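Local coordinates for autotransporter adhesin/invasin TibA (Escherichia coli, PDB 4Q1Q), which mediates adhesion to and invasion of human intestinal epithelial cells, drives bacterial aggregation through contacts between its own copies, and enhances biofilm formation, at residues A[64-76]-A[84-96]; A[159-171]-A[179-191]. All coordinates share one frame; numbering follows the deposited sequence.

Interaction 1. Residues A[64-76]-A[84-96]. With 289 (D-glycero-alpha-D-manno-heptopyranose), chain I; 289 (D-glycero-alpha-D-manno-heptopyranose), chain B; 289 (D-glycero-alpha-D-manno-heptopyranose), chain C; 289 (D-glycero-alpha-D-manno-heptopyranose), chain H.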
loop_
_atom_site.group_PDB
_atom_site.type_symbol
_atom_site.label_atom_id
_atom_site.label_comp_id
_atom_site.label_asym_id
_atom_site.label_seq_id
_atom_site.Cartn_x
_atom_site.Cartn_y
_atom_site.Cartn_z
ATOM N N GLN A 64 0.655 -7.474 19.545
ATOM C CA GLN A 64 -0.820 -7.532 19.578
ATOM C C GLN A 64 -1.373 -8.473 18.508
ATOM O O GLN A 64 -1.218 -8.208 17.316
ATOM C CB GLN A 64 -1.456 -6.151 19.346
ATOM C CG GLN A 64 -2.983 -6.088 19.389
ATOM C CD GLN A 64 -3.548 -4.703 19.102
ATOM O OE1 GLN A 64 -3.286 -4.113 18.051
ATOM N NE2 GLN A 64 -4.320 -4.160 20.039
ATOM N N HIS A 65 -2.001 -9.567 18.920
ATOM C CA HIS A 65 -2.646 -10.512 18.026
ATOM C C HIS A 65 -4.132 -10.208 17.908
ATOM O O HIS A 65 -4.844 -10.225 18.922
ATOM C CB HIS A 65 -2.507 -11.943 18.545
ATOM C CG HIS A 65 -1.093 -12.416 18.650
ATOM N ND1 HIS A 65 -0.556 -13.337 17.773
ATOM C CD2 HIS A 65 -0.105 -12.096 19.520
ATOM C CE1 HIS A 65 0.709 -13.553 18.090
ATOM N NE2 HIS A 65 1.012 -12.797 19.132
ATOM N N VAL A 66 -4.587 -9.941 16.685
ATOM C CA VAL A 66 -6.015 -9.755 16.420
ATOM C C VAL A 66 -6.606 -10.939 15.676
ATOM O O VAL A 66 -6.432 -11.087 14.467
ATOM C CB VAL A 66 -6.312 -8.503 15.583
ATOM C CG1 VAL A 66 -7.813 -8.279 15.517
ATOM C CG2 VAL A 66 -5.574 -7.300 16.148
ATOM N N SER A 67 -7.325 -11.771 16.421
ATOM C CA SER A 67 -7.852 -13.013 15.885
ATOM C C SER A 67 -9.261 -12.809 15.386
ATOM O O SER A 67 -9.761 -11.690 15.395
ATOM C CB SER A 67 -7.848 -14.102 16.949
ATOM O OG SER A 67 -6.521 -14.392 17.345
ATOM N N SER A 68 -9.871 -13.894 14.918
ATOM C CA SER A 68 -11.139 -13.830 14.211
ATOM C C SER A 68 -12.241 -13.257 15.081
ATOM O O SER A 68 -12.516 -13.754 16.177
ATOM C CB SER A 68 -11.545 -15.232 13.768
ATOM O OG SER A 68 -12.806 -15.251 13.119
ATOM N N GLY A 69 -12.902 -12.242 14.539
ATOM C CA GLY A 69 -13.939 -11.528 15.272
ATOM C C GLY A 69 -13.388 -10.507 16.246
ATOM O O GLY A 69 -14.153 -9.795 16.890
ATOM N N GLY A 70 -12.071 -10.417 16.380
ATOM C CA GLY A 70 -11.464 -9.428 17.262
ATOM C C GLY A 70 -11.348 -8.078 16.581
ATOM O O GLY A 70 -11.473 -7.960 15.364
ATOM N N SER A 71 -11.100 -7.042 17.374
ATOM C CA SER A 71 -11.111 -5.681 16.863
ATOM C C SER A 71 -10.062 -4.875 17.609
ATOM O O SER A 71 -9.918 -5.005 18.823
ATOM C CB SER A 71 -12.499 -5.040 17.015
ATOM O OG SER A 71 -13.543 -5.754 16.357
ATOM N N ALA A 72 -9.326 -4.035 16.895
ATOM C CA ALA A 72 -8.303 -3.225 17.537
ATOM C C ALA A 72 -8.306 -1.860 16.871
ATOM O O ALA A 72 -7.927 -1.707 15.711
ATOM C CB ALA A 72 -6.930 -3.872 17.455
ATOM N N THR A 73 -8.755 -0.874 17.637
ATOM C CA THR A 73 -8.896 0.476 17.150
ATOM C C THR A 73 -7.759 1.268 17.766
ATOM O O THR A 73 -7.429 1.099 18.935
ATOM C CB THR A 73 -10.289 1.012 17.530
ATOM O OG1 THR A 73 -10.957 0.023 18.327
ATOM C CG2 THR A 73 -11.159 1.243 16.310
ATOM N N SER A 74 -7.169 2.125 16.946
ATOM C CA SER A 74 -6.182 3.103 17.378
ATOM C C SER A 74 -4.938 2.516 18.060
ATOM O O SER A 74 -4.280 3.219 18.836
ATOM C CB SER A 74 -6.864 4.122 18.302
ATOM O OG SER A 74 -8.121 4.594 17.828
ATOM N N SER A 75 -4.607 1.257 17.773
ATOM C CA SER A 75 -3.327 0.685 18.181
ATOM C C SER A 75 -2.249 1.595 17.624
ATOM O O SER A 75 -2.397 2.128 16.530
ATOM C CB SER A 75 -3.089 -0.713 17.624
ATOM O OG SER A 75 -3.772 -1.749 18.301
ATOM N N THR A 76 -1.165 1.774 18.370
ATOM C CA THR A 76 -0.039 2.541 17.849
ATOM C C THR A 76 1.254 1.719 17.997
ATOM O O THR A 76 1.639 1.311 19.097
ATOM C CB THR A 76 0.016 3.950 18.495
ATOM O OG1 THR A 76 1.128 4.694 17.983
ATOM C CG2 THR A 76 0.179 3.872 20.000
ATOM N N HIS A 84 -0.263 -8.208 14.515
ATOM C CA HIS A 84 -0.645 -9.273 13.603
ATOM C C HIS A 84 -2.159 -9.281 13.509
ATOM O O HIS A 84 -2.834 -9.635 14.479
ATOM C CB HIS A 84 -0.228 -10.665 14.092
ATOM C CG HIS A 84 1.247 -10.914 14.092
ATOM N ND1 HIS A 84 1.790 -12.120 14.482
ATOM C CD2 HIS A 84 2.293 -10.114 13.766
ATOM C CE1 HIS A 84 3.109 -12.041 14.431
ATOM N NE2 HIS A 84 3.438 -10.838 13.990
ATOM N N VAL A 85 -2.694 -8.918 12.347
ATOM C CA VAL A 85 -4.132 -9.024 12.110
ATOM C C VAL A 85 -4.426 -10.288 11.341
ATOM O O VAL A 85 -4.259 -10.372 10.121
ATOM C CB VAL A 85 -4.699 -7.866 11.283
ATOM C CG1 VAL A 85 -6.209 -7.975 11.130
ATOM C CG2 VAL A 85 -4.336 -6.554 11.948
ATOM N N SER A 86 -4.875 -11.272 12.100
ATOM C CA SER A 86 -5.140 -12.577 11.526
ATOM C C SER A 86 -6.562 -12.673 11.009
ATOM O O SER A 86 -7.370 -11.759 11.134
ATOM C CB SER A 86 -4.890 -13.687 12.553
ATOM O OG SER A 86 -3.572 -13.601 13.063
ATOM N N SER A 87 -6.820 -13.835 10.426
ATOM C CA SER A 87 -8.024 -14.127 9.676
ATOM C C SER A 87 -9.264 -13.755 10.477
ATOM O O SER A 87 -9.442 -14.237 11.589
ATOM C CB SER A 87 -7.975 -15.615 9.329
ATOM O OG SER A 87 -9.001 -16.021 8.435
ATOM N N GLY A 88 -10.091 -12.869 9.933
ATOM C CA GLY A 88 -11.372 -12.538 10.548
ATOM C C GLY A 88 -11.186 -11.372 11.486
ATOM O O GLY A 88 -12.160 -10.739 11.870
ATOM N N GLY A 89 -9.939 -11.078 11.833
ATOM C CA GLY A 89 -9.586 -9.915 12.636
ATOM C C GLY A 89 -9.646 -8.589 11.902
ATOM O O GLY A 89 -9.487 -8.525 10.687
ATOM N N SER A 90 -9.816 -7.519 12.669
ATOM C CA SER A 90 -10.070 -6.196 12.129
ATOM C C SER A 90 -9.266 -5.192 12.928
ATOM O O SER A 90 -9.279 -5.186 14.156
ATOM C CB SER A 90 -11.561 -5.835 12.207
ATOM O OG SER A 90 -11.945 -4.721 11.400
ATOM N N ALA A 91 -8.580 -4.313 12.214
ATOM C CA ALA A 91 -7.736 -3.306 12.822
ATOM C C ALA A 91 -8.164 -2.011 12.160
ATOM O O ALA A 91 -8.264 -1.929 10.934
ATOM C CB ALA A 91 -6.260 -3.573 12.567
ATOM N N THR A 92 -8.384 -0.992 12.981
ATOM C CA THR A 92 -8.871 0.275 12.470
ATOM C C THR A 92 -8.029 1.419 12.999
ATOM O O THR A 92 -7.774 1.501 14.198
ATOM C CB THR A 92 -10.344 0.500 12.863
ATOM O OG1 THR A 92 -11.183 -0.427 12.162
ATOM C CG2 THR A 92 -10.764 1.920 12.521
ATOM N N ASN A 93 -7.671 2.317 12.088
ATOM C CA ASN A 93 -6.928 3.528 12.393
ATOM C C ASN A 93 -5.646 3.262 13.189
ATOM O O ASN A 93 -5.247 4.047 14.053
ATOM C CB ASN A 93 -7.872 4.556 13.039
ATOM C CG ASN A 93 -8.912 5.094 12.060
ATOM O OD1 ASN A 93 -8.792 4.926 10.848
ATOM N ND2 ASN A 93 -9.933 5.768 12.576
ATOM N N THR A 94 -4.971 2.170 12.842
ATOM C CA THR A 94 -3.669 1.833 13.412
ATOM C C THR A 94 -2.628 2.865 12.983
ATOM O O THR A 94 -2.717 3.381 11.868
ATOM C CB THR A 94 -3.189 0.445 12.947
ATOM O OG1 THR A 94 -4.202 -0.542 13.180
ATOM C CG2 THR A 94 -1.881 0.053 13.653
ATOM N N THR A 95 -1.676 3.174 13.863
ATOM C CA THR A 95 -0.554 4.077 13.583
ATOM C C THR A 95 0.778 3.333 13.734
ATOM O O THR A 95 1.072 2.757 14.778
ATOM C CB THR A 95 -0.472 5.314 14.510
ATOM O OG1 THR A 95 -1.701 6.051 14.508
ATOM C CG2 THR A 95 0.624 6.258 14.038
ATOM N N VAL A 96 1.616 3.360 12.703
ATOM C CA VAL A 96 2.821 2.544 12.686
ATOM C C VAL A 96 3.986 3.514 12.626
ATOM O O VAL A 96 4.097 4.297 11.682
ATOM C CB VAL A 96 2.878 1.597 11.470
ATOM C CG1 VAL A 96 3.943 0.523 11.648
ATOM C CG2 VAL A 96 1.538 0.927 11.219
HETATM O O7 289 I . -4.006 -18.992 11.011
HETATM C C7 289 I . -3.319 -17.746 11.175
HETATM C C6 289 I . -3.227 -17.453 12.666
HETATM O O6 289 I . -2.544 -18.545 13.298
HETATM C C5 289 I . -2.608 -16.069 12.866
HETATM O O5 289 I . -3.539 -15.503 13.793
HETATM C C1 289 I . -3.195 -14.168 14.173
HETATM C C2 289 I . -1.879 -14.133 14.938
HETATM O O2 289 I . -1.964 -14.924 16.133
HETATM C C3 289 I . -0.806 -14.613 13.968
HETATM O O3 289 I . 0.414 -14.674 14.700
HETATM C C4 289 I . -1.163 -15.969 13.366
HETATM O O4 289 I . -0.246 -16.131 12.280
HETATM O O7 289 B . -14.624 -7.646 11.125
HETATM C C7 289 B . -13.894 -8.084 9.973
HETATM C C6 289 B . -14.111 -7.110 8.747
HETATM O O6 289 B . -15.537 -7.153 8.467
HETATM C C5 289 B . -13.751 -5.703 9.202
HETATM O O5 289 B . -12.292 -5.694 9.353
HETATM C C1 289 B . -11.884 -4.388 10.028
HETATM C C2 289 B . -12.555 -3.112 9.561
HETATM O O2 289 B . -11.436 -2.186 9.121
HETATM C C3 289 B . -13.050 -3.682 8.255
HETATM O O3 289 B . -12.037 -4.073 7.125
HETATM C C4 289 B . -14.051 -4.713 8.072
HETATM O O4 289 B . -15.356 -4.154 8.270
HETATM O O7 289 C . -13.920 -0.524 15.745
HETATM C C7 289 C . -13.696 -1.816 15.171
HETATM C C6 289 C . -15.024 -2.448 14.772
HETATM O O6 289 C . -15.489 -1.843 13.564
HETATM C C5 289 C . -14.873 -3.956 14.593
HETATM O O5 289 C . -15.121 -4.612 15.840
HETATM C C1 289 C . -14.712 -5.980 15.812
HETATM C C2 289 C . -15.724 -6.674 14.904
HETATM O O2 289 C . -17.049 -6.506 15.421
HETATM C C3 289 C . -15.578 -6.085 13.499
HETATM O O3 289 C . -16.453 -6.661 12.520
HETATM C C4 289 C . -15.823 -4.583 13.575
HETATM O O4 289 C . -15.668 -4.059 12.253
HETATM O O7 289 H . -17.176 -12.872 11.084
HETATM C C7 289 H . -15.949 -13.505 10.709
HETATM C C6 289 H . -15.347 -14.278 11.878
HETATM O O6 289 H . -16.321 -14.425 12.919
HETATM C C5 289 H . -14.840 -15.634 11.400
HETATM O O5 289 H . -13.626 -16.013 12.052
HETATM C C1 289 H . -13.729 -16.122 13.471
HETATM C C2 289 H . -14.628 -17.324 13.768
HETATM O O2 289 H . -14.839 -17.516 15.175
HETATM C C3 289 H . -15.997 -17.173 13.100
HETATM O O3 289 H . -16.834 -16.258 13.825
HETATM C C4 289 H . -15.887 -16.718 11.642
HETATM O O4 289 H . -15.537 -17.835 10.815
#

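Interaction 2. Residues A[159-171]-A[179-191]. With 289 (D-glycero-alpha-D-manno-heptopyranose), chain P; 289 (D-glycero-alpha-D-manno-heptopyranose), chain R; 289 (D-glycero-alpha-D-manno-heptopyranose), chain Q; 289 (D-glycero-alpha-D-manno-heptopyranose), chain O.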
loop_
_atom_site.group_PDB
_atom_site.type_symbol
_atom_site.label_atom_id
_atom_site.label_comp_id
_atom_site.label_asym_id
_atom_site.label_seq_id
_atom_site.Cartn_x
_atom_site.Cartn_y
_atom_site.Cartn_z
ATOM N N GLN A 159 5.147 2.270 -2.003
ATOM C CA GLN A 159 4.328 1.073 -1.986
ATOM C C GLN A 159 5.010 0.029 -2.867
ATOM O O GLN A 159 5.395 0.339 -3.995
ATOM C CB GLN A 159 2.930 1.411 -2.514
ATOM C CG GLN A 159 1.996 0.228 -2.656
ATOM C CD GLN A 159 0.698 0.588 -3.342
ATOM O OE1 GLN A 159 0.681 0.892 -4.537
ATOM N NE2 GLN A 159 -0.390 0.578 -2.577
ATOM N N TYR A 160 5.154 -1.195 -2.367
ATOM C CA TYR A 160 5.731 -2.268 -3.175
ATOM C C TYR A 160 4.633 -3.259 -3.492
ATOM O O TYR A 160 4.185 -3.963 -2.590
ATOM C CB TYR A 160 6.873 -2.983 -2.449
ATOM C CG TYR A 160 8.033 -2.061 -2.175
ATOM C CD1 TYR A 160 7.967 -1.139 -1.139
ATOM C CD2 TYR A 160 9.151 -2.048 -2.999
ATOM C CE1 TYR A 160 9.003 -0.262 -0.899
ATOM C CE2 TYR A 160 10.183 -1.154 -2.777
ATOM C CZ TYR A 160 10.109 -0.282 -1.716
ATOM O OH TYR A 160 11.129 0.601 -1.482
ATOM N N VAL A 161 4.215 -3.317 -4.752
ATOM C CA VAL A 161 3.285 -4.363 -5.172
ATOM C C VAL A 161 4.092 -5.510 -5.780
ATOM O O VAL A 161 4.598 -5.438 -6.905
ATOM C CB VAL A 161 2.240 -3.802 -6.138
ATOM C CG1 VAL A 161 1.150 -4.824 -6.418
ATOM C CG2 VAL A 161 1.655 -2.522 -5.560
ATOM N N ARG A 162 4.237 -6.577 -5.004
ATOM C CA ARG A 162 5.117 -7.680 -5.384
ATOM C C ARG A 162 4.346 -8.810 -6.051
ATOM O O ARG A 162 3.133 -8.692 -6.264
ATOM C CB ARG A 162 5.898 -8.146 -4.147
ATOM C CG ARG A 162 6.805 -7.034 -3.627
ATOM C CD ARG A 162 8.102 -7.563 -3.045
ATOM N NE ARG A 162 9.099 -6.512 -2.898
ATOM C CZ ARG A 162 9.799 -6.303 -1.787
ATOM N NH1 ARG A 162 9.587 -7.046 -0.707
ATOM N NH2 ARG A 162 10.695 -5.328 -1.757
ATOM N N ASP A 163 5.049 -9.886 -6.392
ATOM C CA ASP A 163 4.446 -11.007 -7.117
ATOM C C ASP A 163 3.134 -11.399 -6.447
ATOM O O ASP A 163 3.117 -11.602 -5.245
ATOM C CB ASP A 163 5.428 -12.197 -7.191
ATOM C CG ASP A 163 4.973 -13.327 -8.123
ATOM O OD1 ASP A 163 4.082 -13.106 -8.973
ATOM O OD2 ASP A 163 5.510 -14.460 -8.040
ATOM N N GLY A 164 2.033 -11.506 -7.186
ATOM C CA GLY A 164 0.737 -11.841 -6.606
ATOM C C GLY A 164 0.103 -10.741 -5.766
ATOM O O GLY A 164 -0.933 -10.951 -5.143
ATOM N N GLY A 165 0.678 -9.542 -5.752
ATOM C CA GLY A 165 0.116 -8.481 -4.929
ATOM C C GLY A 165 -0.830 -7.669 -5.787
ATOM O O GLY A 165 -0.635 -7.563 -6.999
ATOM N N SER A 166 -1.842 -7.062 -5.174
ATOM C CA SER A 166 -2.736 -6.244 -5.977
ATOM C C SER A 166 -3.141 -4.945 -5.298
ATOM O O SER A 166 -3.540 -4.928 -4.137
ATOM C CB SER A 166 -3.973 -7.058 -6.364
ATOM O OG SER A 166 -4.664 -6.401 -7.410
ATOM N N ALA A 167 -3.087 -3.863 -6.066
ATOM C CA ALA A 167 -3.432 -2.550 -5.536
ATOM C C ALA A 167 -4.507 -1.973 -6.419
ATOM O O ALA A 167 -4.367 -2.001 -7.643
ATOM C CB ALA A 167 -2.242 -1.609 -5.539
ATOM N N THR A 168 -5.536 -1.415 -5.791
ATOM C CA THR A 168 -6.571 -0.722 -6.546
ATOM C C THR A 168 -6.798 0.686 -5.966
ATOM O O THR A 168 -6.633 0.921 -4.765
ATOM C CB THR A 168 -7.855 -1.583 -6.659
ATOM O OG1 THR A 168 -8.761 -0.951 -7.572
ATOM C CG2 THR A 168 -8.582 -1.761 -5.322
ATOM N N ASP A 169 -7.058 1.644 -6.850
ATOM C CA ASP A 169 -7.479 2.990 -6.478
ATOM C C ASP A 169 -6.387 3.637 -5.657
ATOM O O ASP A 169 -6.649 4.459 -4.793
ATOM C CB ASP A 169 -8.784 3.009 -5.673
ATOM C CG ASP A 169 -9.948 2.394 -6.435
ATOM O OD1 ASP A 169 -10.518 3.130 -7.266
ATOM O OD2 ASP A 169 -10.283 1.207 -6.206
ATOM N N THR A 170 -5.146 3.259 -5.920
ATOM C CA THR A 170 -4.026 3.932 -5.290
ATOM C C THR A 170 -3.969 5.367 -5.813
ATOM O O THR A 170 -4.216 5.621 -7.002
ATOM C CB THR A 170 -2.720 3.163 -5.610
ATOM O OG1 THR A 170 -2.864 1.771 -5.289
ATOM C CG2 THR A 170 -1.574 3.713 -4.805
ATOM N N VAL A 171 -3.596 6.282 -4.925
ATOM C CA VAL A 171 -3.313 7.667 -5.273
ATOM C C VAL A 171 -1.854 7.988 -4.986
ATOM O O VAL A 171 -1.367 7.653 -3.909
ATOM C CB VAL A 171 -4.186 8.642 -4.462
ATOM C CG1 VAL A 171 -4.009 10.055 -4.984
ATOM C CG2 VAL A 171 -5.659 8.270 -4.572
ATOM N N PHE A 179 5.848 0.914 -6.802
ATOM C CA PHE A 179 6.637 -0.057 -7.551
ATOM C C PHE A 179 5.867 -1.346 -7.792
ATOM O O PHE A 179 5.535 -2.090 -6.869
ATOM C CB PHE A 179 7.936 -0.438 -6.845
ATOM C CG PHE A 179 8.768 0.745 -6.468
ATOM C CD1 PHE A 179 9.357 1.517 -7.443
ATOM C CD2 PHE A 179 8.947 1.086 -5.138
ATOM C CE1 PHE A 179 10.133 2.601 -7.095
ATOM C CE2 PHE A 179 9.737 2.159 -4.787
ATOM C CZ PHE A 179 10.321 2.928 -5.769
ATOM N N VAL A 180 5.621 -1.632 -9.062
ATOM C CA VAL A 180 4.865 -2.827 -9.379
ATOM C C VAL A 180 5.846 -3.765 -10.066
ATOM O O VAL A 180 6.380 -3.459 -11.135
ATOM C CB VAL A 180 3.630 -2.507 -10.243
ATOM C CG1 VAL A 180 2.696 -3.704 -10.317
ATOM C CG2 VAL A 180 2.915 -1.271 -9.712
ATOM N N SER A 181 6.084 -4.898 -9.415
ATOM C CA SER A 181 7.022 -5.904 -9.873
ATOM C C SER A 181 6.300 -6.968 -10.672
ATOM O O SER A 181 5.069 -6.953 -10.757
ATOM C CB SER A 181 7.705 -6.586 -8.691
ATOM O OG SER A 181 8.372 -5.633 -7.889
ATOM N N SER A 182 7.094 -7.907 -11.182
ATOM C CA SER A 182 6.595 -9.021 -11.983
ATOM C C SER A 182 5.578 -9.818 -11.195
ATOM O O SER A 182 5.833 -10.175 -10.059
ATOM C CB SER A 182 7.710 -9.973 -12.418
ATOM O OG SER A 182 8.774 -9.255 -13.025
ATOM N N GLY A 183 4.418 -10.052 -11.800
ATOM C CA GLY A 183 3.344 -10.771 -11.134
ATOM C C GLY A 183 2.572 -9.842 -10.216
ATOM O O GLY A 183 1.572 -10.265 -9.650
ATOM N N GLY A 184 3.008 -8.589 -10.090
ATOM C CA GLY A 184 2.263 -7.567 -9.361
ATOM C C GLY A 184 1.255 -6.892 -10.276
ATOM O O GLY A 184 1.465 -6.803 -11.485
ATOM N N SER A 185 0.157 -6.416 -9.700
ATOM C CA SER A 185 -0.835 -5.701 -10.477
ATOM C C SER A 185 -1.465 -4.494 -9.774
ATOM O O SER A 185 -1.891 -4.575 -8.615
ATOM C CB SER A 185 -1.921 -6.698 -10.862
ATOM O OG SER A 185 -2.839 -6.125 -11.774
ATOM N N ALA A 186 -1.566 -3.402 -10.528
ATOM C CA ALA A 186 -2.242 -2.178 -10.116
ATOM C C ALA A 186 -3.389 -1.766 -11.053
ATOM O O ALA A 186 -3.301 -1.829 -12.282
ATOM C CB ALA A 186 -1.215 -1.062 -10.042
ATOM N N ALA A 187 -4.478 -1.289 -10.460
ATOM C CA ALA A 187 -5.666 -0.871 -11.192
ATOM C C ALA A 187 -6.128 0.470 -10.649
ATOM O O ALA A 187 -6.056 0.697 -9.442
ATOM C CB ALA A 187 -6.760 -1.921 -11.110
ATOM N N LYS A 188 -6.517 1.365 -11.556
ATOM C CA LYS A 188 -7.146 2.643 -11.232
ATOM C C LYS A 188 -6.253 3.496 -10.350
ATOM O O LYS A 188 -6.701 4.114 -9.371
ATOM C CB LYS A 188 -8.509 2.461 -10.549
ATOM C CG LYS A 188 -9.515 1.588 -11.285
ATOM C CD LYS A 188 -9.966 2.220 -12.592
ATOM C CE LYS A 188 -10.748 1.226 -13.431
ATOM N NZ LYS A 188 -10.785 1.699 -14.839
ATOM N N THR A 189 -4.978 3.496 -10.718
ATOM C CA THR A 189 -3.980 4.291 -10.035
ATOM C C THR A 189 -4.164 5.704 -10.574
ATOM O O THR A 189 -4.304 5.924 -11.772
ATOM C CB THR A 189 -2.540 3.789 -10.284
ATOM O OG1 THR A 189 -2.364 2.454 -9.785
ATOM C CG2 THR A 189 -1.545 4.678 -9.571
ATOM N N THR A 190 -4.104 6.659 -9.658
ATOM C CA THR A 190 -4.144 8.073 -9.972
ATOM C C THR A 190 -2.771 8.662 -9.668
ATOM O O THR A 190 -2.275 8.560 -8.541
ATOM C CB THR A 190 -5.257 8.747 -9.145
ATOM O OG1 THR A 190 -6.516 8.394 -9.732
ATOM C CG2 THR A 190 -5.079 10.260 -9.118
ATOM N N ILE A 191 -2.148 9.265 -10.679
ATOM C CA ILE A 191 -0.804 9.786 -10.444
ATOM C C ILE A 191 -0.894 11.308 -10.448
ATOM O O ILE A 191 -1.024 11.916 -11.502
ATOM C CB ILE A 191 0.246 9.337 -11.481
ATOM C CG1 ILE A 191 0.216 7.826 -11.729
ATOM C CG2 ILE A 191 1.622 9.777 -11.005
ATOM C CD1 ILE A 191 1.206 7.391 -12.800
HETATM O O7 289 P . 12.480 -6.040 -10.386
HETATM C C7 289 P . 13.197 -6.782 -9.398
HETATM C C6 289 P . 12.202 -7.176 -8.310
HETATM O O6 289 P . 12.943 -7.597 -7.154
HETATM C C5 289 P . 11.189 -6.067 -7.999
HETATM O O5 289 P . 10.203 -6.764 -7.238
HETATM C C1 289 P . 9.097 -5.954 -6.850
HETATM C C2 289 P . 9.635 -4.958 -5.831
HETATM O O2 289 P . 10.365 -5.578 -4.774
HETATM C C3 289 P . 10.560 -4.028 -6.596
HETATM O O3 289 P . 11.103 -3.075 -5.683
HETATM C C4 289 P . 11.677 -4.823 -7.258
HETATM O O4 289 P . 12.239 -3.842 -8.127
HETATM O O7 289 R . -8.205 -7.997 -8.621
HETATM C C7 289 R . -6.870 -7.473 -8.656
HETATM C C6 289 R . -6.024 -8.115 -9.757
HETATM O O6 289 R . -6.773 -9.134 -10.435
HETATM C C5 289 R . -5.432 -7.120 -10.766
HETATM O O5 289 R . -4.608 -7.825 -11.697
HETATM C C1 289 R . -3.714 -6.912 -12.342
HETATM C C2 289 R . -4.478 -6.075 -13.369
HETATM O O2 289 R . -4.940 -6.847 -14.487
HETATM C C3 289 R . -5.597 -5.368 -12.598
HETATM O O3 289 R . -6.452 -4.745 -13.568
HETATM C C4 289 R . -6.370 -6.289 -11.643
HETATM O O4 289 R . -7.215 -5.468 -10.828
HETATM O O7 289 Q . 8.295 -13.725 -15.601
HETATM C C7 289 Q . 9.240 -13.270 -14.623
HETATM C C6 289 Q . 10.243 -12.338 -15.292
HETATM O O6 289 Q . 10.298 -12.650 -16.683
HETATM C C5 289 Q . 9.868 -10.875 -15.068
HETATM O O5 289 Q . 10.222 -10.671 -13.697
HETATM C C1 289 Q . 10.070 -9.366 -13.140
HETATM C C2 289 Q . 11.012 -8.463 -13.920
HETATM O O2 289 Q . 12.357 -8.884 -13.672
HETATM C C3 289 Q . 10.606 -8.497 -15.396
HETATM O O3 289 Q . 11.475 -7.666 -16.171
HETATM C C4 289 Q . 10.618 -9.906 -15.979
HETATM O O4 289 Q . 10.122 -9.791 -17.317
HETATM O O7 289 O . -0.650 -15.265 -7.256
HETATM C C7 289 O . -0.676 -16.585 -6.703
HETATM C C6 289 O . -0.023 -16.568 -5.325
HETATM O O6 289 O . 0.124 -17.912 -4.850
HETATM C C5 289 O . 1.343 -15.893 -5.360
HETATM O O5 289 O . 2.249 -16.536 -4.158
HETATM C C1 289 O . 3.229 -15.552 -3.748
HETATM C C2 289 O . 4.071 -15.184 -4.976
HETATM O O2 289 O . 5.461 -15.304 -4.654
HETATM C C3 289 O . 3.749 -16.068 -6.189
HETATM O O3 289 O . 4.720 -17.119 -6.267
HETATM C C4 289 O . 2.343 -16.686 -6.206
HETATM O O4 289 O . 1.883 -16.760 -7.560
HETATM O O HOH W 1 -3.802 1.256 -7.900
#

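Interaction 1. Residues A[64-76]-A[84-96]
Two successive coils of a parallel beta-helix meet here, residues 64-76 lying on 84-96 one 19-residue repeat further along, so that like residues pair: His65 with His84, Val66 with Val85, Ala72 with Ala91. Backbone hydrogen bonds join the coils; the straightest runs from Val66 N to His84 O at 2.8 Å. At the turns, where Gly69 and Gly88 have positive phi, Gly69 N reaches Gly88 O from above its carbonyl plane. Inside, Val66, with CG1 anti to the backbone N (chi1 -172°), sets that methyl 3.6 Å from Ser90 N; small Ala72 and Ala91 fit the same narrow interior. Buried Gln64 adds a polar ladder, its amide hydrogen-bonded to Gln45 and Gln83 in adjoining coils. Outside, the edge of the His84 ring points toward the face of His65, offset, with planes at 72°. Both rings hydrogen-bond one sugar, the heptose covalently linked through C1 to Ser86 OG: His65 ND1 lies 2.7 Å from its O2 and His84 ND1 2.9 Å from its O3, each oxygen in the plane of its ring. Ser68, Ser71 and Ser90 carry further heptoses. This glycosylation is TibA's own; the ladders typify the parallel beta-helix of autotransporter passengers.

Interaction 2. Residues A[159-171]-A[179-191]
Tyr160 and Phe179 stand side by side on the outer face of neighbouring coils, with Phe179 CD2 over one face of the tyrosine ring, toward its rim, 3.5 Å from Tyr160 CE2. The ring planes are inclined at 40°. Phe141 stacks on Tyr160 and Tyr198 meets Phe179, so the pair belongs to a longer aromatic ladder.

The sugar contacts lie next to it. Ser181 OG is covalently linked to C1 of a heptose whose O3 sits at the edge of the Tyr160 ring, 3.5 Å from Tyr160 CD2. O2 of this Ser181-linked heptose is approached by the edge of the Arg162 guanidinium; the modelled NE contact is doubtfully short and the NH2 hydrogen bond weak. Ser182 and Ser185 bear heptoses of their own.

Backbone hydrogen bonds hold the coils in the register of a right-handed parallel beta-helix, each strand pairing with its counterpart one repeat on. Ser181 N to Val161 O, 3.0 Å, is practically straight at 179°. Gly164 N meets Gly183 O, 2.8 Å, from above the carbonyl plane, between turns whose positive phi suits glycine.

Val161 and Val180, with small Ala167 and Ala186, make the apolar part of the interior; Val161 CB lies 4.2 Å from Val180 CG1. Beside them the amide of Gln159 is hydrogen-bonded to Gln140 and Gln178, a polar ladder.

At the far corner a water accepts from Thr170 N, donates to Ala187 O at 2.8 Å and is hydrogen-bonded to Thr189 OG1. Nearby, Asp169 OD2 accepts a hydrogen bond from Thr168 OG1, 3.0 Å, that arrives from above the carboxylate plane.

In the fold
Interactions 1 and 2 repeat one pattern at two levels of the same beta-helix, their centres 24 Å apart and their nearest atoms about 13 Å apart, so they do not touch. Both are largely buried and join equivalent strands of successive coils, but interaction 2 lies nearer the middle of the chain and has more exposed residues, Gly183 and Lys188. The outer ladder position differs: a histidine pair in interaction 1 hydrogen-bonds its sugar through ring nitrogens, whereas in interaction 2 the tyrosine-phenylalanine pair offers carbon and the polar approach comes from Arg162, edge-on, with one contact implausibly short. Both interiors combine valine and alanine with a glutamine ladder, Gln64 and Gln159 holding equivalent places.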